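Local coordinates for putative esterase (Bacteroides intestinalis DSM 17393, PDB 5VOL), which is a ferulic acid esterase of carbohydrate esterase family 1, probably freeing ferulate esterified to arabinoxylan, and carries bound calcium, at residues Trp6-Phe18 against Ala27-Asn39. Sequence-based numbering, arbitrary orientation.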
loop_
_atom_site.group_PDB
_atom_site.type_symbol
_atom_site.label_atom_id
_atom_site.label_comp_id
_atom_site.label_asym_id
_atom_site.label_seq_id
_atom_site.Cartn_x
_atom_site.Cartn_y
_atom_site.Cartn_z
ATOM N N TRP C 6 -25.401 19.503 14.327
ATOM C CA TRP C 6 -25.195 18.931 15.653
ATOM C C TRP C 6 -23.781 18.376 15.855
ATOM O O TRP C 6 -23.480 17.813 16.910
ATOM C CB TRP C 6 -26.228 17.825 15.898
ATOM C CG TRP C 6 -26.423 16.903 14.714
ATOM C CD1 TRP C 6 -25.700 15.781 14.418
ATOM C CD2 TRP C 6 -27.404 17.032 13.674
ATOM N NE1 TRP C 6 -26.171 15.205 13.262
ATOM C CE2 TRP C 6 -27.216 15.954 12.785
ATOM C CE3 TRP C 6 -28.424 17.954 13.411
ATOM C CZ2 TRP C 6 -28.013 15.773 11.649
ATOM C CZ3 TRP C 6 -29.212 17.772 12.283
ATOM C CH2 TRP C 6 -29.000 16.692 11.418
ATOM N N ASN C 7 -22.923 18.532 14.848
ATOM C CA ASN C 7 -21.537 18.074 14.943
ATOM C C ASN C 7 -20.528 19.202 14.762
ATOM O O ASN C 7 -20.785 20.161 14.043
ATOM C CB ASN C 7 -21.252 16.985 13.904
ATOM C CG ASN C 7 -21.905 15.666 14.244
ATOM O OD1 ASN C 7 -22.082 15.329 15.415
ATOM N ND2 ASN C 7 -22.266 14.903 13.217
ATOM N N PHE C 8 -19.390 19.082 15.440
ATOM C CA PHE C 8 -18.211 19.865 15.102
ATOM C C PHE C 8 -17.542 19.217 13.899
ATOM O O PHE C 8 -17.570 17.990 13.757
ATOM C CB PHE C 8 -17.229 19.942 16.273
ATOM C CG PHE C 8 -17.749 20.709 17.450
ATOM C CD1 PHE C 8 -18.056 22.057 17.332
ATOM C CD2 PHE C 8 -17.928 20.088 18.680
ATOM C CE1 PHE C 8 -18.540 22.770 18.413
ATOM C CE2 PHE C 8 -18.408 20.797 19.765
ATOM C CZ PHE C 8 -18.714 22.140 19.631
ATOM N N GLN C 9 -16.952 20.027 13.027
ATOM C CA GLN C 9 -16.258 19.483 11.866
ATOM C C GLN C 9 -15.028 20.292 11.506
ATOM O O GLN C 9 -14.989 21.500 11.718
ATOM C CB GLN C 9 -17.194 19.414 10.668
ATOM C CG GLN C 9 -18.576 19.921 10.957
ATOM C CD GLN C 9 -19.596 19.320 10.035
ATOM O OE1 GLN C 9 -19.472 19.408 8.810
ATOM N NE2 GLN C 9 -20.610 18.682 10.612
ATOM N N SER C 10 -14.015 19.611 10.978
ATOM C CA SER C 10 -12.856 20.292 10.436
ATOM C C SER C 10 -13.343 21.176 9.295
ATOM O O SER C 10 -14.378 20.904 8.678
ATOM C CB SER C 10 -11.805 19.296 9.953
ATOM O OG SER C 10 -12.289 18.560 8.845
ATOM N N LYS C 11 -12.595 22.238 9.026
ATOM C CA LYS C 11 -13.025 23.283 8.105
ATOM C C LYS C 11 -11.874 23.739 7.249
ATOM O O LYS C 11 -10.734 23.792 7.710
ATOM C CB LYS C 11 -13.569 24.508 8.861
ATOM C CG LYS C 11 -15.017 24.442 9.240
ATOM C CD LYS C 11 -15.408 25.697 10.022
ATOM C CE LYS C 11 -14.425 25.968 11.155
ATOM N NZ LYS C 11 -14.957 26.921 12.172
ATOM N N VAL C 12 -12.181 24.103 6.014
ATOM C CA VAL C 12 -11.215 24.791 5.176
ATOM C C VAL C 12 -11.696 26.228 5.024
ATOM O O VAL C 12 -12.839 26.471 4.656
ATOM C CB VAL C 12 -11.059 24.129 3.803
ATOM C CG1 VAL C 12 -10.269 25.039 2.866
ATOM C CG2 VAL C 12 -10.357 22.793 3.958
ATOM N N VAL C 13 -10.831 27.177 5.339
ATOM C CA VAL C 13 -11.213 28.584 5.295
ATOM C C VAL C 13 -10.274 29.315 4.349
ATOM O O VAL C 13 -9.073 29.057 4.348
ATOM C CB VAL C 13 -11.176 29.219 6.702
ATOM C CG1 VAL C 13 -11.286 30.744 6.612
ATOM C CG2 VAL C 13 -12.302 28.665 7.555
ATOM N N THR C 14 -10.825 30.206 3.527
ATOM C CA THR C 14 -9.998 31.040 2.660
ATOM C C THR C 14 -10.131 32.509 3.081
ATOM O O THR C 14 -11.235 33.023 3.215
ATOM C CB THR C 14 -10.382 30.865 1.179
ATOM O OG1 THR C 14 -9.949 29.570 0.727
ATOM C CG2 THR C 14 -9.720 31.934 0.311
ATOM N N ASP C 15 -9.003 33.169 3.310
ATOM C CA ASP C 15 -9.020 34.572 3.703
ATOM C C ASP C 15 -7.863 35.303 3.025
ATOM O O ASP C 15 -7.161 34.726 2.179
ATOM C CB ASP C 15 -8.936 34.697 5.231
ATOM C CG ASP C 15 -9.659 35.930 5.763
ATOM O OD1 ASP C 15 -9.803 36.919 5.015
ATOM O OD2 ASP C 15 -10.091 35.897 6.931
ATOM N N THR C 16 -7.664 36.571 3.384
ATOM C CA THR C 16 -6.554 37.341 2.826
ATOM C C THR C 16 -5.856 38.155 3.899
ATOM O O THR C 16 -6.478 38.613 4.850
ATOM C CB THR C 16 -7.010 38.310 1.702
ATOM O OG1 THR C 16 -7.749 39.390 2.276
ATOM C CG2 THR C 16 -7.881 37.598 0.697
ATOM N N LEU C 17 -4.549 38.308 3.732
ATOM C CA LEU C 17 -3.735 39.187 4.553
ATOM C C LEU C 17 -3.130 40.271 3.660
ATOM O O LEU C 17 -2.609 39.969 2.586
ATOM C CB LEU C 17 -2.633 38.391 5.242
ATOM C CG LEU C 17 -1.584 39.213 5.972
ATOM C CD1 LEU C 17 -2.224 39.989 7.122
ATOM C CD2 LEU C 17 -0.467 38.322 6.463
ATOM N N PHE C 18 -3.196 41.532 4.070
ATOM C CA PHE C 18 -2.526 42.553 3.265
ATOM C C PHE C 18 -1.049 42.648 3.618
ATOM O O PHE C 18 -0.695 42.839 4.771
ATOM C CB PHE C 18 -3.168 43.929 3.423
ATOM C CG PHE C 18 -2.477 44.987 2.606
ATOM C CD1 PHE C 18 -2.720 45.085 1.246
ATOM C CD2 PHE C 18 -1.541 45.836 3.184
ATOM C CE1 PHE C 18 -2.069 46.043 0.473
ATOM C CE2 PHE C 18 -0.888 46.792 2.419
ATOM C CZ PHE C 18 -1.155 46.893 1.055
ATOM N N ALA C 27 -3.959 36.157 -0.615
ATOM C CA ALA C 27 -4.940 35.169 -0.206
ATOM C C ALA C 27 -4.233 33.944 0.381
ATOM O O ALA C 27 -3.079 33.652 0.063
ATOM C CB ALA C 27 -5.824 34.763 -1.378
ATOM N N TYR C 28 -4.941 33.230 1.238
ATOM C CA TYR C 28 -4.434 31.975 1.773
ATOM C C TYR C 28 -5.609 31.070 2.089
ATOM O O TYR C 28 -6.737 31.536 2.245
ATOM C CB TYR C 28 -3.584 32.216 3.021
ATOM C CG TYR C 28 -4.377 32.758 4.193
ATOM C CD1 TYR C 28 -4.505 34.125 4.399
ATOM C CD2 TYR C 28 -4.982 31.901 5.109
ATOM C CE1 TYR C 28 -5.228 34.628 5.465
ATOM C CE2 TYR C 28 -5.700 32.395 6.178
ATOM C CZ TYR C 28 -5.818 33.759 6.353
ATOM O OH TYR C 28 -6.536 34.248 7.421
ATOM N N THR C 29 -5.336 29.771 2.173
ATOM C CA THR C 29 -6.359 28.785 2.480
ATOM C C THR C 29 -5.843 27.942 3.635
ATOM O O THR C 29 -4.720 27.448 3.596
ATOM C CB THR C 29 -6.677 27.887 1.258
ATOM O OG1 THR C 29 -7.088 28.704 0.156
ATOM C CG2 THR C 29 -7.780 26.880 1.579
ATOM N N VAL C 30 -6.643 27.796 4.676
ATOM C CA VAL C 30 -6.159 27.106 5.863
ATOM C C VAL C 30 -7.119 25.986 6.237
ATOM O O VAL C 30 -8.339 26.136 6.111
ATOM C CB VAL C 30 -5.992 28.088 7.052
ATOM C CG1 VAL C 30 -7.289 28.832 7.322
ATOM C CG2 VAL C 30 -5.533 27.353 8.303
ATOM N N PHE C 31 -6.558 24.852 6.652
ATOM C CA PHE C 31 -7.348 23.771 7.235
ATOM C C PHE C 31 -7.418 23.929 8.755
ATOM O O PHE C 31 -6.392 24.052 9.400
ATOM C CB PHE C 31 -6.740 22.401 6.887
ATOM C CG PHE C 31 -7.280 21.263 7.722
ATOM C CD1 PHE C 31 -8.411 20.560 7.319
ATOM C CD2 PHE C 31 -6.661 20.903 8.915
ATOM C CE1 PHE C 31 -8.914 19.508 8.093
ATOM C CE2 PHE C 31 -7.156 19.849 9.700
ATOM C CZ PHE C 31 -8.284 19.157 9.287
ATOM N N LEU C 32 -8.624 23.907 9.314
ATOM C CA LEU C 32 -8.796 23.994 10.757
ATOM C C LEU C 32 -9.364 22.682 11.318
ATOM O O LEU C 32 -10.415 22.234 10.886
ATOM C CB LEU C 32 -9.719 25.155 11.119
ATOM C CG LEU C 32 -9.335 26.540 10.572
ATOM C CD1 LEU C 32 -10.453 27.504 10.891
ATOM C CD2 LEU C 32 -8.037 27.002 11.167
ATOM N N PRO C 33 -8.676 22.085 12.298
ATOM C CA PRO C 33 -9.098 20.825 12.931
ATOM C C PRO C 33 -10.541 20.836 13.452
ATOM O O PRO C 33 -11.112 21.892 13.746
ATOM C CB PRO C 33 -8.121 20.674 14.097
ATOM C CG PRO C 33 -6.921 21.459 13.706
ATOM C CD PRO C 33 -7.399 22.585 12.837
ATOM N N LYS C 34 -11.111 19.643 13.591
ATOM C CA LYS C 34 -12.464 19.469 14.102
ATOM C C LYS C 34 -12.641 20.067 15.501
ATOM O O LYS C 34 -13.721 20.555 15.841
ATOM C CB LYS C 34 -12.830 17.974 14.121
ATOM C CG LYS C 34 -14.191 17.682 14.698
ATOM C CD LYS C 34 -14.412 16.171 14.919
ATOM C CE LYS C 34 -15.051 15.510 13.709
ATOM N NZ LYS C 34 -15.447 14.096 14.007
ATOM N N SER C 35 -11.581 20.029 16.303
ATOM C CA SER C 35 -11.623 20.552 17.670
ATOM C C SER C 35 -11.429 22.069 17.773
ATOM O O SER C 35 -11.453 22.624 18.872
ATOM C CB SER C 35 -10.556 19.873 18.521
ATOM O OG SER C 35 -9.256 20.255 18.099
ATOM N N PHE C 36 -11.226 22.741 16.644
ATOM C CA PHE C 36 -10.811 24.144 16.697
ATOM C C PHE C 36 -11.859 25.016 17.398
ATOM O O PHE C 36 -11.518 25.814 18.260
ATOM C CB PHE C 36 -10.516 24.679 15.291
ATOM C CG PHE C 36 -9.857 26.039 15.281
ATOM C CD1 PHE C 36 -10.610 27.181 15.122
ATOM C CD2 PHE C 36 -8.489 26.162 15.429
ATOM C CE1 PHE C 36 -10.006 28.443 15.107
ATOM C CE2 PHE C 36 -7.876 27.406 15.416
ATOM C CZ PHE C 36 -8.640 28.550 15.255
ATOM N N GLU C 37 -13.128 24.833 17.045
ATOM C CA GLU C 37 -14.226 25.593 17.640
ATOM C C GLU C 37 -14.669 25.030 18.988
ATOM O O GLU C 37 -15.408 25.672 19.729
ATOM C CB GLU C 37 -15.430 25.615 16.698
ATOM C CG GLU C 37 -15.164 26.244 15.344
ATOM C CD GLU C 37 -14.832 27.710 15.444
ATOM O OE1 GLU C 37 -14.824 28.242 16.579
ATOM O OE2 GLU C 37 -14.581 28.333 14.386
ATOM N N GLN C 38 -14.217 23.821 19.291
ATOM C CA GLN C 38 -14.707 23.078 20.441
ATOM C C GLN C 38 -13.827 23.277 21.668
ATOM O O GLN C 38 -14.325 23.481 22.771
ATOM C CB GLN C 38 -14.798 21.597 20.081
ATOM C CG GLN C 38 -14.912 20.670 21.254
ATOM C CD GLN C 38 -14.831 19.225 20.829
ATOM O OE1 GLN C 38 -13.751 18.715 20.524
ATOM N NE2 GLN C 38 -15.981 18.557 20.788
ATOM N N ASN C 39 -12.517 23.212 21.473
ATOM C CA ASN C 39 -11.575 23.473 22.546
ATOM C C ASN C 39 -10.784 24.736 22.245
ATOM O O ASN C 39 -9.647 24.674 21.774
ATOM C CB ASN C 39 -10.636 22.287 22.739
ATOM C CG ASN C 39 -9.836 22.383 24.024
ATOM O OD1 ASN C 39 -9.631 23.474 24.567
ATOM N ND2 ASN C 39 -9.381 21.236 24.523
HETATM O O HOH W 1 -12.735 23.448 12.610
#
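Lys11 reaches Glu37 through a salt bridge, NZ to OE2 2.7 Å, that uses the carboxylate's anti lone pair; the long lysine chain, bent at chi3 (-50°), suits a partner in the loop past the end of strand 27-32. Between strands 11-18 and 27-32, three antiparallel hydrogen-bonded pairs, Lys11-Leu32, Val13-Val30 and Asp15-Tyr28, lock the register, the straightest bond running from Leu32 N to Lys11 O (2.7 Å, 176°). Beta-branched residues suit these extended strands: Thr14 and Thr29 join hydroxyls, OG1 to OG1 3.0 Å, with Thr29 OG1 also bonded to Asn57 ND2, on the face where Val12 CG1 presses tightly on Thr29 CG2 (3.4 Å). On the other face Val13 CG2 meets Leu32 CD1 at 4.0 Å. Tyr28 CG lies between its backbone N and carbonyl carbon (chi1 66°), bringing the ring alongside Asp15, whose CB lies 3.3 Å from Tyr28 OH; that hydroxyl hydrogen-bonds to those of Tyr119 and Tyr124. A leucine in place of Tyr28 would probably leave Asp15 CB poorly covered and both tyrosines without this partner. Farther out, Gln38 CB sits over the Phe8 ring in a CH-pi contact, 3.8 Å from the centroid. This hairpin edges the alpha/beta-hydrolase sheet: strand 27-32 pairs next with strand 83-87, Phe31 packs on helix 66-76, and Tyr28 on helix 108-123.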